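Local coordinates for protein DNA-(apurinic or apyrimidinic site) endonuclease 2 (Xenopus laevis, PDB 6WCD) that acts in DNA base excision repair as a metal-dependent 3'-5' exonuclease and weak endonuclease that cuts the backbone at abasic sites, at residues Q115-L127 with E134-A146. Numbering follows the deposited sequence. Where two conformers were deposited one is given.
Sequences QEGRAVLTQHRIL and ETLTVINVYCPRA
Arg-118 reaches along the end of strand 134-142 and takes hold of Tyr-142 and Pro-144. Its CB lies 3.3 Å from Tyr-142 O; CG, anti to the carbonyl carbon (chi1 -66°), stays as close to that oxygen, and the extended chain carries on from there. CD of Arg-118 is still 3.4 Å from Tyr-142 O and also touches Pro-144 CG. From there NE meets Glu-116 OE1 at 2.9 Å, and NH1 bonds the same oxygen, a side-on salt bridge that Arg-153 joins. Pro-144 CA sits over one face of the guanidinium, displaced toward its rim. NH2 donates to Tyr-142 O at 3.0 Å, from above the carbonyl plane, and also lies 3.5 Å from ring atom CD2 of Tyr-142. Cut back to an alanine, this position would probably leave Glu-116 with Arg-153 alone of the two arginines, Tyr-142 O without its NH2 donor, and the strand end and the loop through Pro-144 less firmly held. Further along, Gln-123 NE2 gives Thr-137 OG1 a nearly straight bond (173°) in its amide plane, while Leu-121 CG packs beside Ile-139 CG1 at 3.9 Å, on the side covered by helix 152-173. The two strands form an antiparallel beta hairpin in one of the two packed sheets of the DNase I-like catalytic domain, delivering Tyr-142, an active-site residue by similarity, beside Glu-34 and the bound magnesium.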
ATOM      1  N   GLN A 115     -13.095  -5.493  -6.171  1.00 14.05           N
ATOM      2  CA  GLN A 115     -13.620  -4.565  -7.162  1.00 16.59           C
ATOM      3  C   GLN A 115     -13.597  -3.104  -6.730  1.00 15.64           C
ATOM      4  O   GLN A 115     -14.169  -2.267  -7.434  1.00 16.58           O
ATOM      5  CB  GLN A 115     -15.058  -4.953  -7.531  1.00 16.50           C
ATOM      6  CG  GLN A 115     -16.033  -4.733  -6.431  1.00 14.83           C
ATOM      7  CD  GLN A 115     -17.459  -5.122  -6.793  1.00 22.87           C
ATOM      8  OE1 GLN A 115     -17.736  -5.619  -7.894  1.00 26.48           O
ATOM      9  NE2 GLN A 115     -18.374  -4.928  -5.852  1.00 21.70           N
ATOM     10  N   GLU A 116     -13.031  -2.767  -5.588  1.00 13.56           N
ATOM     11  CA  GLU A 116     -13.058  -1.394  -5.111  1.00 14.14           C
ATOM     12  C   GLU A 116     -11.711  -0.683  -5.247  1.00 11.75           C
ATOM     13  O   GLU A 116     -11.516   0.393  -4.682  1.00 15.48           O
ATOM     14  CB  GLU A 116     -13.521  -1.341  -3.647  1.00 14.39           C
ATOM     15  CG  GLU A 116     -14.944  -1.813  -3.473  1.00 14.61           C
ATOM     16  CD  GLU A 116     -15.531  -1.611  -2.071  1.00 15.51           C
ATOM     17  OE1 GLU A 116     -14.869  -1.025  -1.151  1.00 14.98           O
ATOM     18  OE2 GLU A 116     -16.699  -2.088  -1.877  1.00 16.74           O
ATOM     19  N   GLY A 117     -10.808  -1.234  -6.031  1.00 12.36           N
ATOM     20  CA  GLY A 117      -9.542  -0.546  -6.274  1.00 12.10           C
ATOM     21  C   GLY A 117      -8.670  -0.413  -5.047  1.00 14.63           C
ATOM     22  O   GLY A 117      -8.089   0.649  -4.807  1.00 17.02           O
ATOM     23  N   ARG A 118      -8.597  -1.459  -4.237  1.00 11.50           N
ATOM     24  CA  ARG A 118      -7.914  -1.365  -2.957  1.00 10.63           C
ATOM     25  C   ARG A 118      -6.573  -2.061  -2.859  1.00 11.22           C
ATOM     26  O   ARG A 118      -5.941  -2.022  -1.802  1.00 11.73           O
ATOM     27  CB  ARG A 118      -8.830  -1.948  -1.872  1.00 11.08           C
ATOM     28  CG  ARG A 118     -10.095  -1.122  -1.675  1.00 12.91           C
ATOM     29  CD  ARG A 118     -10.962  -1.655  -0.522  1.00 14.76           C
ATOM     30  NE  ARG A 118     -12.109  -0.787  -0.379  1.00 13.15           N
ATOM     31  CZ  ARG A 118     -12.100   0.416   0.162  1.00 14.83           C
ATOM     32  NH1 ARG A 118     -13.174   1.170   0.145  1.00 17.63           N
ATOM     33  NH2 ARG A 118     -11.016   0.844   0.778  1.00 13.87           N
ATOM     34  N   ALA A 119      -6.111  -2.724  -3.896  1.00 10.34           N
ATOM     35  CA  ALA A 119      -4.815  -3.389  -3.837  1.00 10.39           C
ATOM     36  C   ALA A 119      -4.159  -3.464  -5.208  1.00 10.78           C
ATOM     37  O   ALA A 119      -4.822  -3.755  -6.215  1.00 12.04           O
ATOM     38  CB  ALA A 119      -4.945  -4.799  -3.291  1.00 12.53           C
ATOM     39  N   VAL A 120      -2.870  -3.228  -5.255  1.00 10.44           N
ATOM     40  CA  VAL A 120      -2.073  -3.458  -6.450  1.00 10.28           C
ATOM     41  C   VAL A 120      -0.752  -4.062  -5.982  1.00 11.84           C
ATOM     42  O   VAL A 120      -0.202  -3.676  -4.939  1.00 12.20           O
ATOM     43  CB  VAL A 120      -1.922  -2.181  -7.309  1.00 12.92           C
ATOM     44  CG1 VAL A 120      -1.141  -1.149  -6.640  1.00 13.88           C
ATOM     45  CG2 VAL A 120      -1.339  -2.521  -8.697  1.00 16.48           C
ATOM     46  N   LEU A 121      -0.313  -5.056  -6.708  1.00 10.88           N
ATOM     47  CA  LEU A 121       0.917  -5.802  -6.411  1.00 10.86           C
ATOM     48  C   LEU A 121       1.923  -5.603  -7.524  1.00 13.40           C
ATOM     49  O   LEU A 121       1.590  -5.728  -8.710  1.00 13.70           O
ATOM     50  CB  LEU A 121       0.675  -7.302  -6.260  1.00 12.83           C
ATOM     51  CG  LEU A 121      -0.062  -7.684  -4.973  1.00 17.87           C
ATOM     52  CD1 LEU A 121      -1.484  -7.242  -4.946  1.00 23.27           C
ATOM     53  CD2 LEU A 121       0.061  -9.200  -4.766  1.00 21.62           C
ATOM     54  N   THR A 122       3.177  -5.305  -7.141  1.00 12.99           N
ATOM     55  CA  THR A 122       4.270  -5.218  -8.112  1.00 11.49           C
ATOM     56  C   THR A 122       5.402  -6.104  -7.605  1.00 13.23           C
ATOM     57  O   THR A 122       5.613  -6.212  -6.396  1.00 14.08           O
ATOM     58  CB  THR A 122       4.733  -3.768  -8.343  1.00 11.62           C
ATOM     59  OG1 THR A 122       5.089  -3.122  -7.132  1.00 14.30           O
ATOM     60  CG2 THR A 122       3.684  -2.887  -9.047  1.00 13.52           C
ATOM     61  N   GLN A 123       6.078  -6.782  -8.526  1.00 12.57           N
ATOM     62  CA  GLN A 123       7.137  -7.701  -8.147  1.00 13.84           C
ATOM     63  C   GLN A 123       8.424  -7.256  -8.808  1.00 14.02           C
ATOM     64  O   GLN A 123       8.462  -7.039 -10.015  1.00 15.37           O
ATOM     65  CB  GLN A 123       6.741  -9.120  -8.544  1.00 17.52           C
ATOM     66  CG  GLN A 123       7.618 -10.192  -8.041  1.00 27.54           C
ATOM     67  CD  GLN A 123       6.954 -11.539  -8.257  1.00 35.69           C
ATOM     68  OE1 GLN A 123       7.062 -12.116  -9.340  1.00 39.01           O
ATOM     69  NE2 GLN A 123       6.236 -12.024  -7.250  1.00 20.72           N
ATOM     70  N   HIS A 124       9.481  -7.153  -7.992  1.00 14.61           N
ATOM     71  CA  HIS A 124      10.738  -6.517  -8.343  1.00 15.84           C
ATOM     72  C   HIS A 124      11.866  -7.493  -8.044  1.00 18.18           C
ATOM     73  O   HIS A 124      11.934  -8.050  -6.947  1.00 22.54           O
ATOM     74  CB  HIS A 124      10.930  -5.247  -7.498  1.00 15.25           C
ATOM     75  CG  HIS A 124       9.764  -4.303  -7.552  1.00 14.61           C
ATOM     76  ND1 HIS A 124       9.696  -3.246  -8.425  1.00 15.57           N
ATOM     77  CD2 HIS A 124       8.588  -4.310  -6.876  1.00 13.80           C
ATOM     78  CE1 HIS A 124       8.522  -2.643  -8.283  1.00 14.16           C
ATOM     79  NE2 HIS A 124       7.838  -3.256  -7.350  1.00 14.89           N
ATOM     80  N   ARG A 125      12.818  -7.626  -8.939  1.00 15.42           N
ATOM     81  CA  ARG A 125      14.011  -8.382  -8.565  1.00 15.84           C
ATOM     82  C   ARG A 125      14.966  -7.450  -7.824  1.00 17.00           C
ATOM     83  O   ARG A 125      15.096  -6.266  -8.164  1.00 16.27           O
ATOM     84  CB  ARG A 125      14.679  -8.950  -9.795  1.00 20.24           C
ATOM     85  CG  ARG A 125      13.852 -10.037 -10.478  1.00 26.55           C
ATOM     86  CD  ARG A 125      13.739 -11.339  -9.622  1.00 34.12           C
ATOM     87  NE  ARG A 125      14.780 -12.314  -9.975  1.00 55.29           N
ATOM     88  CZ  ARG A 125      15.004 -13.472  -9.349  1.00 56.61           C
ATOM     89  NH1 ARG A 125      15.965 -14.275  -9.779  1.00 77.87           N
ATOM     90  NH2 ARG A 125      14.292 -13.839  -8.297  1.00 41.74           N
ATOM     91  N   ILE A 126      15.633  -7.992  -6.810  1.00 15.81           N
ATOM     92  CA  ILE A 126      16.541  -7.200  -5.981  1.00 14.95           C
ATOM     93  C   ILE A 126      17.785  -8.050  -5.755  1.00 16.02           C
ATOM     94  O   ILE A 126      17.764  -9.282  -5.829  1.00 17.61           O
ATOM     95  CB  ILE A 126      15.941  -6.756  -4.622  1.00 15.34           C
ATOM     96  CG1 ILE A 126      15.513  -7.974  -3.775  1.00 21.24           C
ATOM     97  CG2 ILE A 126      14.834  -5.740  -4.825  1.00 16.60           C
ATOM     98  CD1 ILE A 126      15.244  -7.648  -2.314  1.00 25.19           C
ATOM     99  N   LEU A 127      18.917  -7.374  -5.477  1.00 15.13           N
ATOM    100  CA  LEU A 127      20.133  -8.029  -5.035  1.00 15.33           C
ATOM    101  C   LEU A 127      20.265  -7.845  -3.531  1.00 18.23           C
ATOM    102  O   LEU A 127      20.217  -6.719  -3.042  1.00 18.91           O
ATOM    103  CB  LEU A 127      21.343  -7.463  -5.763  1.00 18.29           C
ATOM    104  CG  LEU A 127      21.324  -7.695  -7.279  1.00 16.14           C
ATOM    105  CD1 LEU A 127      22.416  -6.847  -7.929  1.00 20.78           C
ATOM    106  CD2 LEU A 127      21.536  -9.155  -7.582  1.00 23.26           C
ATOM    107  N   GLU A 134      16.957 -12.015  -5.586  1.00 17.87           N
ATOM    108  CA  GLU A 134      15.728 -12.459  -4.947  1.00 17.58           C
ATOM    109  C   GLU A 134      14.584 -11.645  -5.503  1.00 16.74           C
ATOM    110  O   GLU A 134      14.743 -10.614  -6.145  1.00 17.05           O
ATOM    111  CB  GLU A 134      15.779 -12.265  -3.425  1.00 19.03           C
ATOM    112  CG  GLU A 134      16.893 -13.102  -2.802  1.00 36.56           C
ATOM    113  CD  GLU A 134      16.626 -13.479  -1.367  1.00 64.69           C
ATOM    114  OE1 GLU A 134      16.998 -12.693  -0.473  1.00 64.51           O
ATOM    115  OE2 GLU A 134      16.046 -14.565  -1.139  1.00 74.73           O
ATOM    116  N   THR A 135      13.359 -12.103  -5.241  1.00 17.42           N
ATOM    117  CA  THR A 135      12.166 -11.373  -5.609  0.58 17.92           C
ATOM    118  C   THR A 135      11.654 -10.593  -4.410  1.00 16.46           C
ATOM    119  O   THR A 135      11.688 -11.102  -3.273  1.00 17.19           O
ATOM    120  CB  THR A 135      11.099 -12.358  -6.101  0.58 19.65           C
ATOM    121  OG1 THR A 135      11.618 -13.079  -7.223  0.58 24.08           O
ATOM    122  CG2 THR A 135       9.830 -11.645  -6.476  0.58 18.29           C
ATOM    123  N   LEU A 136      11.187  -9.373  -4.650  1.00 14.82           N
ATOM    124  CA  LEU A 136      10.482  -8.562  -3.655  1.00 14.25           C
ATOM    125  C   LEU A 136       9.116  -8.227  -4.215  1.00 15.54           C
ATOM    126  O   LEU A 136       9.007  -7.594  -5.278  1.00 14.91           O
ATOM    127  CB  LEU A 136      11.242  -7.290  -3.388  1.00 14.85           C
ATOM    128  CG  LEU A 136      10.548  -6.270  -2.539  1.00 17.48           C
ATOM    129  CD1 LEU A 136      10.368  -6.776  -1.119  1.00 18.54           C
ATOM    130  CD2 LEU A 136      11.348  -4.955  -2.487  1.00 20.95           C
ATOM    131  N   THR A 137       8.067  -8.646  -3.513  1.00 12.26           N
ATOM    132  CA  THR A 137       6.719  -8.296  -3.910  1.00 12.33           C
ATOM    133  C   THR A 137       6.198  -7.202  -3.003  1.00 10.85           C
ATOM    134  O   THR A 137       6.235  -7.343  -1.778  1.00 13.65           O
ATOM    135  CB  THR A 137       5.806  -9.517  -3.861  1.00 13.41           C
ATOM    136  OG1 THR A 137       6.311 -10.530  -4.725  1.00 16.14           O
ATOM    137  CG2 THR A 137       4.419  -9.170  -4.394  1.00 15.16           C
ATOM    138  N   VAL A 138       5.724  -6.101  -3.594  1.00 11.26           N
ATOM    139  CA  VAL A 138       5.164  -4.952  -2.912  1.00 10.80           C
ATOM    140  C   VAL A 138       3.650  -4.986  -3.058  1.00 11.48           C
ATOM    141  O   VAL A 138       3.121  -4.974  -4.184  1.00 12.59           O
ATOM    142  CB  VAL A 138       5.757  -3.660  -3.504  1.00 12.87           C
ATOM    143  CG1 VAL A 138       5.115  -2.468  -2.904  1.00 15.47           C
ATOM    144  CG2 VAL A 138       7.251  -3.626  -3.328  1.00 13.74           C
ATOM    145  N   ILE A 139       2.942  -5.065  -1.929  1.00 11.17           N
ATOM    146  CA  ILE A 139       1.504  -5.122  -1.895  1.00 11.67           C
ATOM    147  C   ILE A 139       1.016  -3.807  -1.331  1.00 11.76           C
ATOM    148  O   ILE A 139       1.193  -3.558  -0.144  1.00 12.34           O
ATOM    149  CB  ILE A 139       1.034  -6.275  -1.019  1.00 12.02           C
ATOM    150  CG1 ILE A 139       1.713  -7.577  -1.446  1.00 12.00           C
ATOM    151  CG2 ILE A 139      -0.483  -6.410  -1.080  1.00 13.72           C
ATOM    152  CD1 ILE A 139       1.274  -8.826  -0.637  1.00 15.93           C
ATOM    153  N   ASN A 140       0.399  -2.998  -2.174  1.00 10.63           N
ATOM    154  CA  ASN A 140      -0.025  -1.626  -1.867  1.00  9.54           C
ATOM    155  C   ASN A 140      -1.531  -1.678  -1.606  1.00 10.45           C
ATOM    156  O   ASN A 140      -2.302  -1.996  -2.523  1.00 11.16           O
ATOM    157  CB  ASN A 140       0.322  -0.739  -3.061  1.00 10.39           C
ATOM    158  CG  ASN A 140      -0.224   0.656  -2.973  1.00 11.35           C
ATOM    159  OD1 ASN A 140      -0.764   1.034  -1.940  1.00 13.39           O
ATOM    160  ND2 ASN A 140      -0.100   1.418  -4.051  1.00 12.13           N
ATOM    161  N   VAL A 141      -1.966  -1.398  -0.366  1.00 10.73           N
ATOM    162  CA  VAL A 141      -3.373  -1.604   0.041  1.00 10.82           C
ATOM    163  C   VAL A 141      -4.001  -0.373   0.643  1.00 10.51           C
ATOM    164  O   VAL A 141      -3.356   0.414   1.360  1.00 10.55           O
ATOM    165  CB  VAL A 141      -3.541  -2.781   1.014  1.00 13.60           C
ATOM    166  CG1 VAL A 141      -3.121  -4.060   0.384  1.00 18.17           C
ATOM    167  CG2 VAL A 141      -2.723  -2.597   2.306  1.00 14.56           C
ATOM    168  N   TYR A 142      -5.299  -0.176   0.353  1.00 11.17           N
ATOM    169  CA  TYR A 142      -6.159   0.822   0.977  1.00 10.73           C
ATOM    170  C   TYR A 142      -7.289   0.057   1.632  1.00 11.18           C
ATOM    171  O   TYR A 142      -8.258  -0.283   0.969  1.00 11.93           O
ATOM    172  CB  TYR A 142      -6.665   1.846  -0.051  1.00 11.57           C
ATOM    173  CG  TYR A 142      -7.620   2.905   0.465  1.00 12.79           C
ATOM    174  CD1 TYR A 142      -7.405   3.546   1.667  1.00 13.33           C
ATOM    175  CD2 TYR A 142      -8.756   3.251  -0.238  1.00 13.24           C
ATOM    176  CE1 TYR A 142      -8.298   4.504   2.164  1.00 15.69           C
ATOM    177  CE2 TYR A 142      -9.636   4.197   0.231  1.00 15.65           C
ATOM    178  CZ  TYR A 142      -9.410   4.830   1.430  1.00 15.34           C
ATOM    179  OH  TYR A 142     -10.309   5.773   1.902  1.00 19.17           O
ATOM    180  N   CYS A 143      -7.170  -0.225   2.915  1.00 12.33           N
ATOM    181  CA  CYS A 143      -8.123  -1.114   3.576  1.00 12.08           C
ATOM    182  C   CYS A 143      -9.448  -0.372   3.784  1.00 14.32           C
ATOM    183  O   CYS A 143      -9.493   0.862   3.884  1.00 15.16           O
ATOM    184  CB  CYS A 143      -7.515  -1.602   4.873  1.00 15.28           C
ATOM    185  SG  CYS A 143      -6.087  -2.735   4.592  1.00 17.63           S
ATOM    186  N   PRO A 144     -10.554  -1.105   3.807  1.00 14.49           N
ATOM    187  CA  PRO A 144     -11.859  -0.494   3.981  1.00 12.23           C
ATOM    188  C   PRO A 144     -12.099  -0.010   5.397  1.00 14.53           C
ATOM    189  O   PRO A 144     -11.298  -0.223   6.324  1.00 19.42           O
ATOM    190  CB  PRO A 144     -12.834  -1.643   3.674  1.00 16.13           C
ATOM    191  CG  PRO A 144     -12.006  -2.780   3.192  1.00 15.62           C
ATOM    192  CD  PRO A 144     -10.638  -2.560   3.547  1.00 14.51           C
ATOM    193  N   ARG A 145     -13.215   0.660   5.515  1.00 16.49           N
ATOM    194  CA  ARG A 145     -13.590   1.152   6.783  1.00 18.76           C
ATOM    195  C   ARG A 145     -14.975   0.623   7.125  1.00 17.73           C
ATOM    196  O   ARG A 145     -15.830   0.456   6.272  1.00 20.79           O
ATOM    197  CB  ARG A 145     -13.629   2.678   6.775  1.00 26.62           C
ATOM    198  N   ALA A 146     -15.189   0.391   8.409  1.00 19.97           N
ATOM    199  CA  ALA A 146     -16.501   0.072   8.951  1.00 22.36           C
ATOM    200  C   ALA A 146     -17.347   1.346   8.932  1.00 26.86           C
ATOM    201  O   ALA A 146     -16.820   2.470   8.920  1.00 31.95           O
ATOM    202  CB  ALA A 146     -16.394  -0.474  10.358  1.00 30.03           C
TER
HETATM  203  O   HOH W   1       2.670  -2.273  -5.662  1.00 16.03           O